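Local coordinates for transposon Tn7 transposition protein TnsA (Escherichia coli, PDB 1T0F), which cuts the 5' DNA strands at the ends of Tn7 as the restriction-enzyme-like endonuclease subunit of the transposase it forms with TnsB, at residues F70-W75 with N247-F252; I33-V38 with Q85-P90. All coordinates share one frame; numbering follows the deposited sequence.

Contact 1 (F70-W75 with N247-F252); sequences FLSLEW and NIYKSF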
ATOM      1  N   PHE A  70       0.618  -2.020  -2.430  1.00 18.38           N
ATOM      2  CA  PHE A  70      -0.266  -3.111  -2.037  1.00 19.89           C
ATOM      3  C   PHE A  70      -0.239  -4.247  -3.069  1.00 19.59           C
ATOM      4  O   PHE A  70      -0.070  -5.411  -2.714  1.00 18.99           O
ATOM      5  CB  PHE A  70      -1.710  -2.624  -1.891  1.00 21.02           C
ATOM      6  CG  PHE A  70      -2.696  -3.741  -1.693  1.00 23.99           C
ATOM      7  CD1 PHE A  70      -2.899  -4.291  -0.435  1.00 25.63           C
ATOM      8  CD2 PHE A  70      -3.356  -4.303  -2.785  1.00 26.37           C
ATOM      9  CE1 PHE A  70      -3.744  -5.390  -0.265  1.00 25.08           C
ATOM     10  CE2 PHE A  70      -4.199  -5.399  -2.629  1.00 25.53           C
ATOM     11  CZ  PHE A  70      -4.391  -5.943  -1.362  1.00 26.20           C
ATOM     12  N   LEU A  71      -0.418  -3.912  -4.342  1.00 19.74           N
ATOM     13  CA  LEU A  71      -0.414  -4.941  -5.385  1.00 21.76           C
ATOM     14  C   LEU A  71       0.917  -5.697  -5.409  1.00 21.46           C
ATOM     15  O   LEU A  71       0.951  -6.913  -5.627  1.00 22.03           O
ATOM     16  CB  LEU A  71      -0.696  -4.311  -6.750  1.00 21.81           C
ATOM     17  CG  LEU A  71      -2.093  -3.704  -6.934  1.00 22.81           C
ATOM     18  CD1 LEU A  71      -2.158  -2.925  -8.246  1.00 23.18           C
ATOM     19  CD2 LEU A  71      -3.138  -4.809  -6.916  1.00 24.75           C
ATOM     20  N   SER A  72       2.012  -4.981  -5.182  1.00 20.49           N
ATOM     21  CA  SER A  72       3.333  -5.606  -5.158  1.00 21.04           C
ATOM     22  C   SER A  72       3.457  -6.560  -3.966  1.00 22.54           C
ATOM     23  O   SER A  72       4.049  -7.638  -4.086  1.00 21.52           O
ATOM     24  CB  SER A  72       4.433  -4.536  -5.087  1.00 20.30           C
ATOM     25  OG  SER A  72       4.339  -3.628  -6.176  1.00 22.43           O
ATOM     26  N   LEU A  73       2.912  -6.166  -2.813  1.00 20.45           N
ATOM     27  CA  LEU A  73       2.965  -7.011  -1.617  1.00 21.58           C
ATOM     28  C   LEU A  73       2.095  -8.257  -1.760  1.00 22.61           C
ATOM     29  O   LEU A  73       2.510  -9.358  -1.393  1.00 23.09           O
ATOM     30  CB  LEU A  73       2.502  -6.227  -0.382  1.00 21.20           C
ATOM     31  CG  LEU A  73       3.394  -5.082   0.108  1.00 24.03           C
ATOM     32  CD1 LEU A  73       2.644  -4.282   1.172  1.00 23.54           C
ATOM     33  CD2 LEU A  73       4.701  -5.644   0.669  1.00 22.34           C
ATOM     34  N   GLU A  74       0.888  -8.070  -2.287  1.00 22.84           N
ATOM     35  CA  GLU A  74      -0.075  -9.160  -2.485  1.00 25.16           C
ATOM     36  C   GLU A  74       0.450 -10.188  -3.491  1.00 24.82           C
ATOM     37  O   GLU A  74       0.031 -11.342  -3.492  1.00 25.57           O
ATOM     38  CB  GLU A  74      -1.408  -8.570  -2.962  1.00 27.01           C
ATOM     39  CG  GLU A  74      -2.537  -9.561  -3.226  1.00 31.71           C
ATOM     40  CD  GLU A  74      -3.186 -10.122  -1.962  1.00 33.05           C
ATOM     41  OE1 GLU A  74      -3.151  -9.458  -0.898  1.00 33.25           O
ATOM     42  OE2 GLU A  74      -3.758 -11.227  -2.043  1.00 31.60           O
ATOM     43  N   TRP A  75       1.374  -9.761  -4.343  1.00 23.51           N
ATOM     44  CA  TRP A  75       1.968 -10.655  -5.336  1.00 24.32           C
ATOM     45  C   TRP A  75       2.986 -11.620  -4.705  1.00 25.08           C
ATOM     46  O   TRP A  75       3.129 -12.756  -5.157  1.00 24.19           O
ATOM     47  CB  TRP A  75       2.668  -9.830  -6.417  1.00 26.06           C
ATOM     48  CG  TRP A  75       3.403 -10.657  -7.434  1.00 28.51           C
ATOM     49  CD1 TRP A  75       2.877 -11.253  -8.545  1.00 30.47           C
ATOM     50  CD2 TRP A  75       4.792 -11.003  -7.411  1.00 28.59           C
ATOM     51  NE1 TRP A  75       3.856 -11.948  -9.220  1.00 31.26           N
ATOM     52  CE2 TRP A  75       5.041 -11.813  -8.543  1.00 29.80           C
ATOM     53  CE3 TRP A  75       5.850 -10.712  -6.541  1.00 28.11           C
ATOM     54  CZ2 TRP A  75       6.306 -12.333  -8.829  1.00 30.58           C
ATOM     55  CZ3 TRP A  75       7.112 -11.229  -6.825  1.00 31.47           C
ATOM     56  CH2 TRP A  75       7.328 -12.031  -7.962  1.00 31.68           C
ATOM     57  N   ASN A 247       0.384 -11.973 -12.615  1.00 24.04           N
ATOM     58  CA  ASN A 247       1.809 -11.684 -12.524  1.00 26.25           C
ATOM     59  C   ASN A 247       2.003 -10.230 -12.944  1.00 25.80           C
ATOM     60  O   ASN A 247       2.218  -9.934 -14.124  1.00 24.51           O
ATOM     61  CB  ASN A 247       2.617 -12.611 -13.443  1.00 27.29           C
ATOM     62  CG  ASN A 247       4.112 -12.426 -13.275  1.00 31.51           C
ATOM     63  OD1 ASN A 247       4.554 -11.604 -12.475  1.00 29.85           O
ATOM     64  ND2 ASN A 247       4.901 -13.189 -14.030  1.00 29.22           N
ATOM     65  N   ILE A 248       1.919  -9.330 -11.967  1.00 23.86           N
ATOM     66  CA  ILE A 248       2.046  -7.896 -12.205  1.00 23.73           C
ATOM     67  C   ILE A 248       3.411  -7.468 -12.724  1.00 23.51           C
ATOM     68  O   ILE A 248       3.567  -6.352 -13.222  1.00 23.03           O
ATOM     69  CB  ILE A 248       1.746  -7.091 -10.917  1.00 24.97           C
ATOM     70  CG1 ILE A 248       2.772  -7.429  -9.832  1.00 26.51           C
ATOM     71  CG2 ILE A 248       0.361  -7.428 -10.414  1.00 27.86           C
ATOM     72  CD1 ILE A 248       2.754  -6.466  -8.649  1.00 29.23           C
ATOM     73  N   TYR A 249       4.398  -8.347 -12.603  1.00 24.82           N
ATOM     74  CA  TYR A 249       5.739  -8.033 -13.074  1.00 26.99           C
ATOM     75  C   TYR A 249       5.884  -8.321 -14.561  1.00 29.09           C
ATOM     76  O   TYR A 249       6.943  -8.129 -15.148  1.00 28.56           O
ATOM     77  CB  TYR A 249       6.771  -8.797 -12.247  1.00 26.85           C
ATOM     78  CG  TYR A 249       6.976  -8.154 -10.893  1.00 24.84           C
ATOM     79  CD1 TYR A 249       7.731  -6.989 -10.763  1.00 26.70           C
ATOM     80  CD2 TYR A 249       6.353  -8.664  -9.755  1.00 25.38           C
ATOM     81  CE1 TYR A 249       7.860  -6.342  -9.527  1.00 27.89           C
ATOM     82  CE2 TYR A 249       6.472  -8.027  -8.523  1.00 25.76           C
ATOM     83  CZ  TYR A 249       7.225  -6.871  -8.416  1.00 26.19           C
ATOM     84  OH  TYR A 249       7.345  -6.249  -7.192  1.00 27.90           O
ATOM     85  N   LYS A 250       4.792  -8.773 -15.163  1.00 30.04           N
ATOM     86  CA  LYS A 250       4.755  -9.056 -16.589  1.00 31.27           C
ATOM     87  C   LYS A 250       3.548  -8.294 -17.111  1.00 31.11           C
ATOM     88  O   LYS A 250       2.532  -8.203 -16.426  1.00 29.29           O
ATOM     89  CB  LYS A 250       4.575 -10.554 -16.826  1.00 32.89           C
ATOM     90  CG  LYS A 250       4.555 -10.965 -18.289  1.00 38.16           C
ATOM     91  CD  LYS A 250       4.435 -12.476 -18.423  1.00 40.36           C
ATOM     92  CE  LYS A 250       5.609 -13.185 -17.762  1.00 43.40           C
ATOM     93  NZ  LYS A 250       5.525 -14.668 -17.911  1.00 46.18           N
ATOM     94  N   SER A 251       3.659  -7.725 -18.307  1.00 30.75           N
ATOM     95  CA  SER A 251       2.538  -6.999 -18.884  1.00 31.06           C
ATOM     96  C   SER A 251       1.332  -7.928 -18.807  1.00 29.16           C
ATOM     97  O   SER A 251       1.441  -9.120 -19.105  1.00 28.09           O
ATOM     98  CB  SER A 251       2.830  -6.646 -20.344  1.00 34.31           C
ATOM     99  OG  SER A 251       1.781  -5.869 -20.896  1.00 41.99           O
ATOM    100  N   PHE A 252       0.186  -7.394 -18.395  1.00 25.95           N
ATOM    101  CA  PHE A 252      -1.013  -8.214 -18.283  1.00 24.62           C
ATOM    102  C   PHE A 252      -1.317  -8.919 -19.605  1.00 25.03           C
ATOM    103  O   PHE A 252      -1.645 -10.099 -19.618  1.00 23.81           O
ATOM    104  CB  PHE A 252      -2.209  -7.351 -17.852  1.00 23.74           C
ATOM    105  CG  PHE A 252      -3.503  -8.114 -17.726  1.00 24.62           C
ATOM    106  CD1 PHE A 252      -4.282  -8.385 -18.853  1.00 24.23           C
ATOM    107  CD2 PHE A 252      -3.932  -8.583 -16.484  1.00 24.98           C
ATOM    108  CE1 PHE A 252      -5.470  -9.115 -18.747  1.00 24.87           C
ATOM    109  CE2 PHE A 252      -5.116  -9.316 -16.363  1.00 28.06           C
ATOM    110  CZ  PHE A 252      -5.889  -9.583 -17.502  1.00 25.14           C
TER
HETATM  111  O   HOH W   1       6.863  -3.117  -7.363  1.00 36.33           O
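Tyr249 sets the edge of its ring on the face of the Trp75 indole, a T-shaped aromatic pair that ties helix 64-75, which carries the active-site residue Glu66, to a type I beta turn, Asn247 to Lys250, in the C-terminal part. The centroid of the tyrosine ring is 4.6 Å from that of the six-membered ring of Trp75, with the planes at 68°. Tyr249 CD2 sits over the indole, while CE2 comes within 3.4 Å of Trp75 CE3. Asn247 lies alongside the tryptophan, its amide turned only 18° from the indole plane, and Trp75 NE1 gives a weak, bent hydrogen bond to Asn247 OD1 at 3.3 Å. Ile248 fills the space nearer the helix: its CG1 lies 4.0 Å from Trp75 CD1, and its CD1 reaches past the indole to 3.6 Å from Ser72 CA, close also to the carbonyl oxygen of Leu71. Trp75 can meet all three because its CG stands anti to the backbone N (chi1 176°), carrying the indole off the helix toward the turn.

Behind this first shell, Asn247 OD1 also accepts from Tyr249 N, an Asx turn that fixes the amide within the bend; this N-H comes from above the carbonyl plane. Were Asn247 replaced by an alanine, Trp75 NE1 would probably lose this acceptor and the turn its side-chain brace. Val175 of helix 173-183 packs against both Ile248 and Tyr249, and an apolar side chain of the other protein in the assembly also touches Tyr249. Ser72 OG is bonded to Ala68 O within its own helix and accepts from a water at 2.8 Å, which in turn lies 3.2 Å from Tyr249 OH, hydrogen-bonded to it.

Contact 2 (I33-V38 with Q85-P90); sequences IPWLTV and QFPLLP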
ATOM      1  N   ILE A  33      -8.654  -3.945  11.406  1.00 24.34           N
ATOM      2  CA  ILE A  33      -9.414  -2.792  10.934  1.00 26.07           C
ATOM      3  C   ILE A  33      -8.393  -1.653  10.846  1.00 23.24           C
ATOM      4  O   ILE A  33      -7.752  -1.326  11.831  1.00 25.28           O
ATOM      5  CB  ILE A  33     -10.532  -2.391  11.925  1.00 28.61           C
ATOM      6  CG1 ILE A  33     -11.520  -3.548  12.096  1.00 31.17           C
ATOM      7  CG2 ILE A  33     -11.271  -1.174  11.396  1.00 29.43           C
ATOM      8  CD1 ILE A  33     -12.700  -3.217  13.002  1.00 34.12           C
ATOM      9  N   PRO A  34      -8.219  -1.051   9.660  1.00 23.01           N
ATOM     10  CA  PRO A  34      -7.247   0.044   9.515  1.00 24.28           C
ATOM     11  C   PRO A  34      -7.638   1.305  10.285  1.00 25.20           C
ATOM     12  O   PRO A  34      -8.820   1.577  10.486  1.00 25.09           O
ATOM     13  CB  PRO A  34      -7.220   0.276   8.009  1.00 23.64           C
ATOM     14  CG  PRO A  34      -8.634  -0.026   7.610  1.00 25.29           C
ATOM     15  CD  PRO A  34      -8.943  -1.285   8.399  1.00 22.65           C
ATOM     16  N   TRP A  35      -6.641   2.072  10.713  1.00 25.83           N
ATOM     17  CA  TRP A  35      -6.906   3.304  11.449  1.00 26.68           C
ATOM     18  C   TRP A  35      -7.580   4.317  10.522  1.00 27.62           C
ATOM     19  O   TRP A  35      -8.548   4.969  10.907  1.00 28.10           O
ATOM     20  CB  TRP A  35      -5.604   3.875  12.017  1.00 26.13           C
ATOM     21  CG  TRP A  35      -5.786   5.198  12.713  1.00 27.72           C
ATOM     22  CD1 TRP A  35      -5.407   6.429  12.252  1.00 27.97           C
ATOM     23  CD2 TRP A  35      -6.417   5.421  13.980  1.00 27.74           C
ATOM     24  NE1 TRP A  35      -5.761   7.407  13.158  1.00 27.32           N
ATOM     25  CE2 TRP A  35      -6.383   6.815  14.226  1.00 27.49           C
ATOM     26  CE3 TRP A  35      -7.009   4.579  14.932  1.00 29.37           C
ATOM     27  CZ2 TRP A  35      -6.921   7.386  15.387  1.00 29.16           C
ATOM     28  CZ3 TRP A  35      -7.543   5.152  16.092  1.00 30.61           C
ATOM     29  CH2 TRP A  35      -7.493   6.541  16.305  1.00 29.08           C
ATOM     30  N   LEU A  36      -7.073   4.433   9.298  1.00 27.03           N
ATOM     31  CA  LEU A  36      -7.636   5.348   8.308  1.00 27.74           C
ATOM     32  C   LEU A  36      -8.397   4.566   7.245  1.00 28.45           C
ATOM     33  O   LEU A  36      -8.020   3.446   6.904  1.00 29.36           O
ATOM     34  CB  LEU A  36      -6.526   6.143   7.615  1.00 27.46           C
ATOM     35  CG  LEU A  36      -5.536   6.949   8.461  1.00 28.01           C
ATOM     36  CD1 LEU A  36      -4.475   7.550   7.540  1.00 27.09           C
ATOM     37  CD2 LEU A  36      -6.270   8.042   9.235  1.00 27.00           C
ATOM     38  N   THR A  37      -9.459   5.166   6.715  1.00 27.02           N
ATOM     39  CA  THR A  37     -10.264   4.544   5.673  1.00 29.87           C
ATOM     40  C   THR A  37     -10.232   5.459   4.454  1.00 28.97           C
ATOM     41  O   THR A  37      -9.728   6.580   4.533  1.00 29.97           O
ATOM     42  CB  THR A  37     -11.728   4.371   6.123  1.00 30.91           C
ATOM     43  OG1 THR A  37     -12.358   5.658   6.203  1.00 33.01           O
ATOM     44  CG2 THR A  37     -11.782   3.709   7.482  1.00 31.43           C
ATOM     45  N   VAL A  38     -10.763   4.992   3.327  1.00 29.54           N
ATOM     46  CA  VAL A  38     -10.779   5.802   2.113  1.00 30.85           C
ATOM     47  C   VAL A  38     -11.543   7.115   2.330  1.00 33.70           C
ATOM     48  O   VAL A  38     -11.447   8.043   1.522  1.00 32.78           O
ATOM     49  CB  VAL A  38     -11.416   5.040   0.928  1.00 32.20           C
ATOM     50  CG1 VAL A  38     -10.574   3.812   0.586  1.00 29.28           C
ATOM     51  CG2 VAL A  38     -12.848   4.641   1.271  1.00 33.53           C
ATOM     52  N   GLN A  85      -2.500   1.355   6.975  1.00 19.95           N
ATOM     53  CA  GLN A  85      -2.853   2.475   7.853  1.00 19.50           C
ATOM     54  C   GLN A  85      -2.751   2.023   9.311  1.00 19.76           C
ATOM     55  O   GLN A  85      -3.714   2.127  10.084  1.00 21.20           O
ATOM     56  CB  GLN A  85      -4.281   2.956   7.553  1.00 17.71           C
ATOM     57  CG  GLN A  85      -4.735   2.912   6.088  1.00 20.82           C
ATOM     58  CD  GLN A  85      -3.824   3.666   5.119  1.00 23.90           C
ATOM     59  OE1 GLN A  85      -3.114   4.602   5.502  1.00 23.64           O
ATOM     60  NE2 GLN A  85      -3.860   3.265   3.846  1.00 22.68           N
ATOM     61  N   PHE A  86      -1.578   1.518   9.681  1.00 18.91           N
ATOM     62  CA  PHE A  86      -1.339   1.020  11.030  1.00 19.07           C
ATOM     63  C   PHE A  86      -0.987   2.172  11.978  1.00 20.26           C
ATOM     64  O   PHE A  86       0.025   2.854  11.801  1.00 17.69           O
ATOM     65  CB  PHE A  86      -0.207  -0.010  11.008  1.00 20.76           C
ATOM     66  CG  PHE A  86      -0.033  -0.738  12.306  1.00 20.41           C
ATOM     67  CD1 PHE A  86      -0.893  -1.773  12.652  1.00 23.98           C
ATOM     68  CD2 PHE A  86       0.969  -0.373  13.195  1.00 22.35           C
ATOM     69  CE1 PHE A  86      -0.756  -2.437  13.870  1.00 24.89           C
ATOM     70  CE2 PHE A  86       1.115  -1.029  14.419  1.00 25.85           C
ATOM     71  CZ  PHE A  86       0.247  -2.065  14.754  1.00 24.02           C
ATOM     72  N   PRO A  87      -1.815   2.384  13.014  1.00 21.52           N
ATOM     73  CA  PRO A  87      -1.605   3.459  13.991  1.00 21.31           C
ATOM     74  C   PRO A  87      -0.442   3.234  14.950  1.00 20.53           C
ATOM     75  O   PRO A  87      -0.213   2.115  15.407  1.00 18.97           O
ATOM     76  CB  PRO A  87      -2.952   3.520  14.708  1.00 22.44           C
ATOM     77  CG  PRO A  87      -3.311   2.052  14.796  1.00 23.39           C
ATOM     78  CD  PRO A  87      -2.982   1.554  13.387  1.00 20.71           C
ATOM     79  N   LEU A  88       0.289   4.307  15.255  1.00 20.64           N
ATOM     80  CA  LEU A  88       1.418   4.243  16.166  1.00 20.80           C
ATOM     81  C   LEU A  88       0.920   4.754  17.519  1.00 23.59           C
ATOM     82  O   LEU A  88       0.280   5.804  17.582  1.00 22.97           O
ATOM     83  CB  LEU A  88       2.561   5.130  15.658  1.00 20.92           C
ATOM     84  CG  LEU A  88       2.890   5.060  14.160  1.00 21.69           C
ATOM     85  CD1 LEU A  88       4.174   5.838  13.888  1.00 22.43           C
ATOM     86  CD2 LEU A  88       3.056   3.612  13.728  1.00 21.78           C
ATOM     87  N   LEU A  89       1.212   4.013  18.583  1.00 24.00           N
ATOM     88  CA  LEU A  89       0.773   4.376  19.936  1.00 25.31           C
ATOM     89  C   LEU A  89       1.099   5.824  20.286  1.00 24.79           C
ATOM     90  O   LEU A  89       2.268   6.195  20.398  1.00 23.56           O
ATOM     91  CB  LEU A  89       1.429   3.463  20.972  1.00 27.34           C
ATOM     92  CG  LEU A  89       0.897   3.629  22.400  1.00 29.18           C
ATOM     93  CD1 LEU A  89      -0.577   3.241  22.418  1.00 31.92           C
ATOM     94  CD2 LEU A  89       1.684   2.760  23.370  1.00 32.31           C
ATOM     95  N   PRO A  90       0.064   6.656  20.487  1.00 25.40           N
ATOM     96  CA  PRO A  90       0.229   8.074  20.826  1.00 26.28           C
ATOM     97  C   PRO A  90       1.194   8.369  21.973  1.00 26.75           C
ATOM     98  O   PRO A  90       2.007   9.288  21.884  1.00 27.29           O
ATOM     99  CB  PRO A  90      -1.200   8.520  21.131  1.00 26.22           C
ATOM    100  CG  PRO A  90      -2.005   7.684  20.204  1.00 27.05           C
ATOM    101  CD  PRO A  90      -1.364   6.317  20.368  1.00 26.17           C
TER
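Trp35 extends its side chain away from its own amide nitrogen (chi1 176°) and brings CB and the root of its indole against Pro87, the two side chains crossing obliquely, while Gln85, bent at chi2 (-55°), folds its chain over the backbone of Leu36. Here the loop between helix 13-21 and strand 48-51 meets strand 79-87, an outermost strand of the four-stranded mixed sheet in the restriction-endonuclease-like (PDDEXK) fold. One backbone hydrogen bond joins the segments: Trp35 N gives to Gln85 O over 3.0 Å, fairly straight, with an N-H...O angle of 155°. On one side of this bond Pro87 packs by its ring carbons, CD lying 3.8 Å from Trp35 CB and CB lying 3.9 Å from Trp35 CG. Arg19 and Ile20 of helix 13-21 also touch the indole, so the tryptophan links that helix to the strand.

On the other side the aliphatic part of Gln85 runs across Leu36 at about a right angle; its CB is 3.9 Å from Leu36 CB, and Pro34 CB adds a further contact to it. The amide end of Gln85 is held from outside the two segments: NE2 bonds to OE1 of the active-site residue Glu66 and to the backbone oxygen of His60. Gln85 is therefore a second-shell residue that probably steadies Glu66, while its backbone pairs with that of Asp117, a magnesium ligand. The bend of the Gln85 chain over Leu36 buries Leu36 O without a hydrogen-bonding partner in the model: Gln85 CG sits 3.4 Å from that oxygen, while Gln85 OE1 lies 3.8 Å from Leu36 CD1.

How the contacts relate
The two contacts lie on opposite sides of the chain's centre, with centres about 25 Å apart, yet they rest on consecutive elements, helix 64-75 and strand 79-87. Contact 2 is the buried one, set beside the catalytic centre and held by a backbone hydrogen bond with proline, tryptophan and aliphatic chains around it. Contact 1 is only partly buried, with an exposed tryptophan and a water, and its cohesion comes from side chains: a T-shaped aromatic pair, a wedged isoleucine and a weak bond to an amide. Contact 2 joins an N-terminal loop to the sheet edge, whereas contact 1 reaches across 171 intervening residues to the C-terminal part.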